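Local coordinates for protein 4-dehydrase (Streptomyces venezuelae, PDB 2PO3) that probably acts as a pyridoxal phosphate-dependent aminotransferase on a TDP-linked sugar in the biosynthesis of desosamine, at residues F116-P121 against A346-T351; V202-G207 against E246-M251; E302-T307 against A355-S360. All blocks are in the same frame, centred on the assembly; numbering follows the deposited sequence.

Contact 1 (F116-P121 against A346-T351)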
# COMPACT_ATOMS: atom_id res chain seq x y z
N PHE A 116 -23.07 9.25 -6.85
CA PHE A 116 -22.87 9.62 -8.27
C PHE A 116 -23.72 10.74 -8.89
O PHE A 116 -24.97 10.75 -8.87
CB PHE A 116 -22.85 8.38 -9.19
CG PHE A 116 -21.79 7.40 -8.78
CD1 PHE A 116 -22.12 6.09 -8.40
CD2 PHE A 116 -20.45 7.79 -8.79
CE1 PHE A 116 -21.13 5.17 -8.04
CE2 PHE A 116 -19.45 6.88 -8.42
CZ PHE A 116 -19.79 5.58 -8.05
N ALA A 117 -23.02 11.72 -9.48
CA ALA A 117 -23.65 12.84 -10.18
C ALA A 117 -23.07 12.93 -11.61
O ALA A 117 -21.91 12.60 -11.84
CB ALA A 117 -23.62 14.15 -9.39
N ASP A 118 -23.88 13.38 -12.58
CA ASP A 118 -23.50 13.49 -14.00
C ASP A 118 -22.39 14.49 -14.33
O ASP A 118 -22.12 15.40 -13.52
CB ASP A 118 -24.74 13.64 -14.93
CG ASP A 118 -24.60 12.84 -16.20
OD1 ASP A 118 -23.59 12.19 -16.48
OD2 ASP A 118 -25.65 12.94 -16.98
N ILE A 119 -21.78 14.31 -15.53
CA ILE A 119 -20.71 15.18 -16.04
C ILE A 119 -21.27 16.28 -16.92
O ILE A 119 -22.40 16.24 -17.37
CB ILE A 119 -19.71 14.42 -16.91
CG1 ILE A 119 -20.44 13.66 -18.03
CG2 ILE A 119 -18.82 13.49 -16.06
CD1 ILE A 119 -19.53 13.11 -19.16
N ASP A 120 -20.44 17.27 -17.19
CA ASP A 120 -20.83 18.31 -18.10
C ASP A 120 -20.37 17.67 -19.41
O ASP A 120 -19.18 17.41 -19.60
CB ASP A 120 -20.03 19.59 -17.86
CG ASP A 120 -20.20 20.62 -18.96
OD1 ASP A 120 -20.60 20.37 -20.07
OD2 ASP A 120 -19.92 21.84 -18.58
N PRO A 121 -21.30 17.38 -20.31
CA PRO A 121 -20.93 16.75 -21.55
C PRO A 121 -19.80 17.47 -22.32
O PRO A 121 -19.07 16.90 -23.14
CB PRO A 121 -22.22 16.69 -22.37
CG PRO A 121 -23.20 17.70 -21.75
CD PRO A 121 -22.69 17.93 -20.33
N ALA A 346 -28.91 8.77 -9.31
CA ALA A 346 -29.43 9.97 -9.96
C ALA A 346 -29.31 9.70 -11.49
O ALA A 346 -28.63 8.75 -11.89
CB ALA A 346 -28.54 11.16 -9.58
N PRO A 347 -29.94 10.49 -12.38
CA PRO A 347 -29.80 10.23 -13.82
C PRO A 347 -28.37 10.59 -14.27
O PRO A 347 -27.82 11.62 -13.85
CB PRO A 347 -30.79 11.14 -14.53
CG PRO A 347 -31.06 12.28 -13.56
CD PRO A 347 -30.72 11.75 -12.16
N LEU A 348 -27.78 9.74 -15.14
CA LEU A 348 -26.40 9.91 -15.66
C LEU A 348 -26.30 9.68 -17.16
O LEU A 348 -25.52 8.84 -17.61
CB LEU A 348 -25.43 8.95 -14.89
CG LEU A 348 -25.46 9.21 -13.36
CD1 LEU A 348 -24.86 8.05 -12.56
CD2 LEU A 348 -24.79 10.52 -12.92
N PRO A 349 -27.13 10.39 -17.95
CA PRO A 349 -27.14 10.18 -19.38
C PRO A 349 -25.88 10.62 -20.12
O PRO A 349 -25.50 10.02 -21.14
CB PRO A 349 -28.36 11.00 -19.88
CG PRO A 349 -28.55 12.12 -18.88
CD PRO A 349 -28.05 11.53 -17.57
N HIS A 350 -25.24 11.69 -19.61
CA HIS A 350 -24.02 12.20 -20.23
C HIS A 350 -22.87 11.22 -20.01
O HIS A 350 -22.11 10.93 -20.92
CB HIS A 350 -23.70 13.62 -19.73
CG HIS A 350 -24.81 14.55 -20.12
ND1 HIS A 350 -25.16 14.72 -21.46
CD2 HIS A 350 -25.64 15.32 -19.35
CE1 HIS A 350 -26.16 15.59 -21.48
NE2 HIS A 350 -26.47 15.97 -20.24
N THR A 351 -22.79 10.70 -18.79
CA THR A 351 -21.81 9.74 -18.41
C THR A 351 -22.01 8.50 -19.26
O THR A 351 -21.11 7.95 -19.88
CB THR A 351 -22.07 9.36 -16.95
OG1 THR A 351 -21.71 10.48 -16.15
CG2 THR A 351 -21.31 8.09 -16.54
O HOH W 1 -26.90 9.28 -7.30
O HOH W 2 -20.51 11.08 -13.83
O HOH W 3 -26.73 14.03 -11.83

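Contact 2 (V202-G207 against E246-M251)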
# COMPACT_ATOMS: atom_id res chain seq x y z
N VAL A 202 4.41 9.84 -14.93
CA VAL A 202 5.45 9.76 -13.94
C VAL A 202 5.16 8.56 -13.08
O VAL A 202 4.06 8.46 -12.51
CB VAL A 202 5.49 11.02 -13.10
CG1 VAL A 202 6.42 10.81 -11.89
CG2 VAL A 202 6.07 12.11 -13.99
N ASN A 203 6.08 7.64 -12.96
CA ASN A 203 5.80 6.49 -12.11
C ASN A 203 6.88 6.21 -11.07
O ASN A 203 8.06 6.54 -11.29
CB ASN A 203 5.53 5.23 -12.94
CG ASN A 203 6.79 4.40 -13.23
OD1 ASN A 203 7.24 3.56 -12.45
ND2 ASN A 203 7.35 4.58 -14.40
N ALA A 204 6.48 5.55 -9.96
CA ALA A 204 7.40 5.14 -8.89
C ALA A 204 7.17 3.64 -8.62
O ALA A 204 7.25 3.14 -7.51
CB ALA A 204 7.16 5.96 -7.65
N PHE A 205 6.85 2.91 -9.68
CA PHE A 205 6.50 1.49 -9.68
C PHE A 205 5.04 1.48 -9.28
O PHE A 205 4.15 1.23 -10.08
CB PHE A 205 7.37 0.51 -8.86
CG PHE A 205 8.87 0.57 -9.13
CD1 PHE A 205 9.74 1.20 -8.24
CD2 PHE A 205 9.43 -0.01 -10.28
CE1 PHE A 205 11.11 1.25 -8.49
CE2 PHE A 205 10.80 0.04 -10.55
CZ PHE A 205 11.64 0.68 -9.65
N GLU A 206 4.83 1.84 -8.01
CA GLU A 206 3.54 1.96 -7.37
C GLU A 206 3.66 3.10 -6.41
O GLU A 206 4.63 3.14 -5.63
CB GLU A 206 3.15 0.70 -6.55
CG GLU A 206 2.55 -0.49 -7.34
CD GLU A 206 1.07 -0.38 -7.65
OE1 GLU A 206 0.29 0.41 -7.13
OE2 GLU A 206 0.71 -1.24 -8.58
N GLY A 207 2.73 4.03 -6.43
CA GLY A 207 2.82 5.12 -5.48
C GLY A 207 1.79 6.21 -5.71
O GLY A 207 1.07 6.24 -6.72
N GLU A 246 11.92 3.88 0.17
CA GLU A 246 12.95 4.63 -0.47
C GLU A 246 13.17 4.25 -1.91
O GLU A 246 13.57 5.07 -2.75
CB GLU A 246 14.25 4.52 0.33
CG GLU A 246 14.20 5.32 1.63
CD GLU A 246 14.05 6.79 1.37
OE1 GLU A 246 14.98 7.56 1.20
OE2 GLU A 246 12.81 7.17 1.38
N ALA A 247 12.92 2.97 -2.20
CA ALA A 247 13.10 2.45 -3.55
C ALA A 247 12.12 3.01 -4.59
O ALA A 247 12.45 3.34 -5.75
CB ALA A 247 13.09 0.95 -3.46
N ALA A 248 10.88 3.13 -4.14
CA ALA A 248 9.82 3.68 -4.96
C ALA A 248 10.13 5.13 -5.17
O ALA A 248 9.94 5.66 -6.26
CB ALA A 248 8.48 3.62 -4.24
N ALA A 249 10.58 5.79 -4.09
CA ALA A 249 10.93 7.22 -4.22
C ALA A 249 12.11 7.39 -5.22
O ALA A 249 12.19 8.32 -6.01
CB ALA A 249 11.19 7.85 -2.85
N ALA A 250 13.04 6.44 -5.23
CA ALA A 250 14.15 6.49 -6.13
C ALA A 250 13.64 6.46 -7.57
O ALA A 250 14.04 7.26 -8.43
CB ALA A 250 15.02 5.26 -5.92
N MET A 251 12.73 5.52 -7.83
CA MET A 251 12.16 5.41 -9.16
C MET A 251 11.37 6.70 -9.44
O MET A 251 11.47 7.34 -10.50
CB MET A 251 11.24 4.19 -9.25
CG MET A 251 10.56 4.12 -10.61
SD MET A 251 11.78 3.98 -11.94
CE MET A 251 10.73 3.45 -13.31

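Contact 3 (E302-T307 against A355-S360)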
# COMPACT_ATOMS: atom_id res chain seq x y z
N GLU A 302 -13.31 9.57 -29.57
CA GLU A 302 -14.64 9.15 -29.35
C GLU A 302 -15.05 8.58 -30.67
O GLU A 302 -14.81 9.19 -31.70
CB GLU A 302 -15.55 10.33 -29.08
CG GLU A 302 -15.27 10.86 -27.68
CD GLU A 302 -16.13 12.05 -27.38
OE1 GLU A 302 -15.69 13.15 -27.09
OE2 GLU A 302 -17.39 11.75 -27.47
N ILE A 303 -15.64 7.40 -30.59
CA ILE A 303 -16.16 6.66 -31.72
C ILE A 303 -17.71 6.81 -31.75
O ILE A 303 -18.38 6.34 -30.82
CB ILE A 303 -15.83 5.17 -31.59
CG1 ILE A 303 -14.32 4.96 -31.61
CG2 ILE A 303 -16.49 4.39 -32.75
CD1 ILE A 303 -13.72 5.87 -32.66
N ASP A 304 -18.28 7.45 -32.77
CA ASP A 304 -19.74 7.62 -32.89
C ASP A 304 -20.33 6.45 -33.68
O ASP A 304 -20.25 6.43 -34.90
CB ASP A 304 -20.12 8.90 -33.65
CG ASP A 304 -21.55 9.33 -33.45
OD1 ASP A 304 -21.84 10.50 -33.31
OD2 ASP A 304 -22.43 8.35 -33.39
N GLU A 305 -20.90 5.45 -33.01
CA GLU A 305 -21.45 4.31 -33.74
C GLU A 305 -22.45 4.62 -34.85
O GLU A 305 -22.54 3.90 -35.83
CB GLU A 305 -21.92 3.20 -32.81
CG GLU A 305 -22.69 2.08 -33.53
CD GLU A 305 -23.22 1.11 -32.52
OE1 GLU A 305 -23.96 1.40 -31.58
OE2 GLU A 305 -22.72 -0.08 -32.69
N ALA A 306 -23.22 5.69 -34.72
CA ALA A 306 -24.16 5.99 -35.77
C ALA A 306 -23.49 6.37 -37.09
O ALA A 306 -23.85 5.88 -38.17
CB ALA A 306 -25.07 7.10 -35.30
N THR A 307 -22.52 7.27 -36.98
CA THR A 307 -21.76 7.79 -38.09
C THR A 307 -20.91 6.69 -38.71
O THR A 307 -20.91 6.49 -39.91
CB THR A 307 -20.87 8.96 -37.57
OG1 THR A 307 -21.62 10.01 -37.02
CG2 THR A 307 -19.93 9.50 -38.62
N ALA A 355 -19.14 7.26 -21.89
CA ALA A 355 -18.52 5.98 -21.57
C ALA A 355 -18.58 5.03 -22.68
O ALA A 355 -17.70 4.17 -22.81
CB ALA A 355 -19.13 5.30 -20.38
N ALA A 356 -19.60 5.15 -23.50
CA ALA A 356 -19.70 4.22 -24.62
C ALA A 356 -18.90 4.60 -25.84
O ALA A 356 -18.75 3.76 -26.73
CB ALA A 356 -21.12 4.06 -25.11
N ARG A 357 -18.42 5.85 -25.91
CA ARG A 357 -17.66 6.28 -27.09
C ARG A 357 -16.13 6.30 -27.01
O ARG A 357 -15.44 6.19 -28.03
CB ARG A 357 -18.12 7.68 -27.49
CG ARG A 357 -19.64 7.76 -27.43
CD ARG A 357 -20.16 9.17 -27.25
NE ARG A 357 -19.44 10.15 -28.06
CZ ARG A 357 -19.74 10.44 -29.34
NH1 ARG A 357 -20.75 9.87 -29.97
NH2 ARG A 357 -19.03 11.36 -30.01
N VAL A 358 -15.61 6.45 -25.79
CA VAL A 358 -14.18 6.56 -25.49
C VAL A 358 -13.25 5.39 -25.73
O VAL A 358 -13.54 4.24 -25.38
CB VAL A 358 -13.93 7.27 -24.15
CG1 VAL A 358 -14.69 8.60 -24.15
CG2 VAL A 358 -14.35 6.42 -22.94
N LEU A 359 -12.09 5.73 -26.32
CA LEU A 359 -11.07 4.73 -26.59
C LEU A 359 -9.71 5.37 -26.37
O LEU A 359 -9.42 6.43 -26.95
CB LEU A 359 -11.14 4.16 -28.03
CG LEU A 359 -10.16 3.01 -28.14
CD1 LEU A 359 -10.58 1.87 -27.23
CD2 LEU A 359 -10.12 2.48 -29.54
N SER A 360 -8.89 4.74 -25.53
CA SER A 360 -7.56 5.28 -25.25
C SER A 360 -6.50 4.63 -26.16
O SER A 360 -6.40 3.42 -26.24
CB SER A 360 -7.21 5.09 -23.77
OG SER A 360 -6.46 6.20 -23.30
O HOH W 4 -19.57 3.34 -29.61

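Contact 1 (F116-P121 against A346-T351)
Asp118 and the first turn of helix 349-355 carry the direct hydrogen bonds of this contact. Leu348 holds the N-cap position, but it is the Asp118 carboxylate, reaching in from just beyond strand 113-117, that accepts from the helix N terminus. Its OD1 is gripped twice by one residue: Thr351 OG1 donates to Asp118 OD1 at 2.6 Å, nearly in line with the C-O bond, and Thr351 N reaches the same OD1 at 2.9 Å from the syn side. The other oxygen, OD2, takes the hydrogen of His350 N at 159°, although the position of OD2 is less certain because it is modelled too near a neighbour. Within its own segment, OD1 also receives a weak bond from Ile119 N.

Apolar contacts flank the carboxylate. Pro121 lies over one face of the His350 imidazole, its CG 3.7 Å from the ring centroid and only 16° off the normal, a CH-pi contact offset toward the rim. The ring is brought there with His350 CG anti to the carbonyl carbon (chi1 -62°). Ile119 CG1 packs on His350 CB at 3.7 Å, and Phe116 CB meets Leu348 CD1 at 3.9 Å. The other methyl, Leu348 CD2, is pressed on the backbone, 3.0 Å from Asp118 N. Beyond, the Phe116 ring stands edge-to-face with that of Tyr340.

Water supplies the third kind of link. One molecule bridges Phe116 O and Ala346 N, lying 2.9 Å from Phe116 O; another donates to both Ala117 O and Thr351 OG1, 2.7 Å from OG1.

With Thr351 N and OG1 both donating to OD1, and His350 N as less certain support, the helix N terminus would be expected to stabilise Asp118 as an anion; the two Thr351 bonds tie the loop leaving edge strand 113-117 to the helix's first turn.

Contact 2 (V202-G207 against E246-M251)
Met251 crosses Phe205 at about a right angle, laying its CG over one face of the phenyl ring. The CG is 3.7 Å from the ring centroid and 16° off the normal, which meets the geometry of a CH-pi contact. Farther along the chain, SD sits obliquely at 4.5 Å from the same Phe205 centroid, a Met-aromatic contact. The path follows from the torsions: CG stands anti to the backbone N (chi1 176°), and a bend at chi2 then turns the sulfur and methyl toward the loop. At its rim, the ring approaches the helix backbone, with Ala247 O in the ring plane and 3.7 Å from Phe205 CE1.

The methionine chain also crosses Asn203 obliquely. Met251 CE touches both ends of the amide, lying 3.6 Å from Asn203 OD1, while Met251 CG rests 3.5 Å from Asn203 O. That amide is held in turn, because OD1 accepts in plane, on a lone pair, from Phe205 N at 2.9 Å (155°), closing an Asx turn. An alanine in place of Asn203 would take away this acceptor and the surface beneath the methionine methyl, which would probably leave the Phe205 N-H without its mate and the Met251 tip freer to turn. A smaller contact, Ala204 CB to Ala248 CB at 4.3 Å, adds to the packing.

The surroundings are those of an active site at a dimer interface. Gly207 touches the bound cofactor-sugar adduct, and Glu206 bonds Ser48 and Asn241 and salt-bridges Lys243, all of the second subunit. The loop follows Lys200, the predicted cofactor-attachment lysine, which is consistent with the fold type I aminotransferase architecture, here with the loop packed on the start of helix 246-276.

Contact 3 (E302-T307 against A355-S360)
Arg357 bends at chi3 (41°) while Glu302 runs extended beyond CG (chi2 179°), and the two side chains cross obliquely until guanidinium and carboxylate meet. They do so on the three-stranded antiparallel sheet, where middle strand 299-303 borders outer strand 358-361. Glu302 and Val358 form a non-hydrogen-bonded pair in that register, their CA atoms 4.7 Å apart, and their side chains share one face of the sheet.

Glu302 OE2 meets the guanidinium at its edge. Arg357 NE donates to Glu302 OE2 at 2.7 Å, a hydrogen-bonded salt bridge, with OE2 practically in the guanidinium plane and approached nearly head-on. NH2 adds a weak bond to the same oxygen, so the grip on OE2 is forked. The two planes stand 82° apart, which rules out a flat two-oxygen pairing. The far edge of the guanidinium turns to Asp304, whose OD1 is 3.6 Å from Arg357 NH1, a long salt bridge that extends the network to three residues.

Asp304 has a second task as N-cap of helix 305-308, its OD2 accepting from Ala306 N at 3.1 Å. Arg357 thus sits between Glu302 and Asp304 and would be expected to offset the charge of both, while Leu284 of the neighbouring strand packs against Glu302 and Arg357. A water lies 3.0 Å from Ala356 O and makes a weak bond to Ile303 O.

Backbone bonding finishes the join: Ile303 N donates to Arg357 O at 2.8 Å, and the same carbonyl oxygen stands 3.3 Å from Glu302 CA in a CA-H...O contact.

Overall arrangement
From the N terminus, contact 1 opens first, at 116-121, where the chain runs out of strand 113-117, an edge strand of the seven-stranded sheet. Its loop stays open until 346-351. Contact 2 lies inside it, joining the 202-207 loop to the start of helix 246-276, and closes before contact 3 opens at 302-307. Contact 3 closes only at 355-360, after contact 1, so these two cross. Their second segments adjoin, their centres about 17 Å apart. Contact 1 ties the end of that edge strand to helix 349-355, and contact 3 joins the next strand, 358-361, to its partner in the small antiparallel sheet. Contact 2, beside the second subunit, lies on the opposite side of the chain's centre.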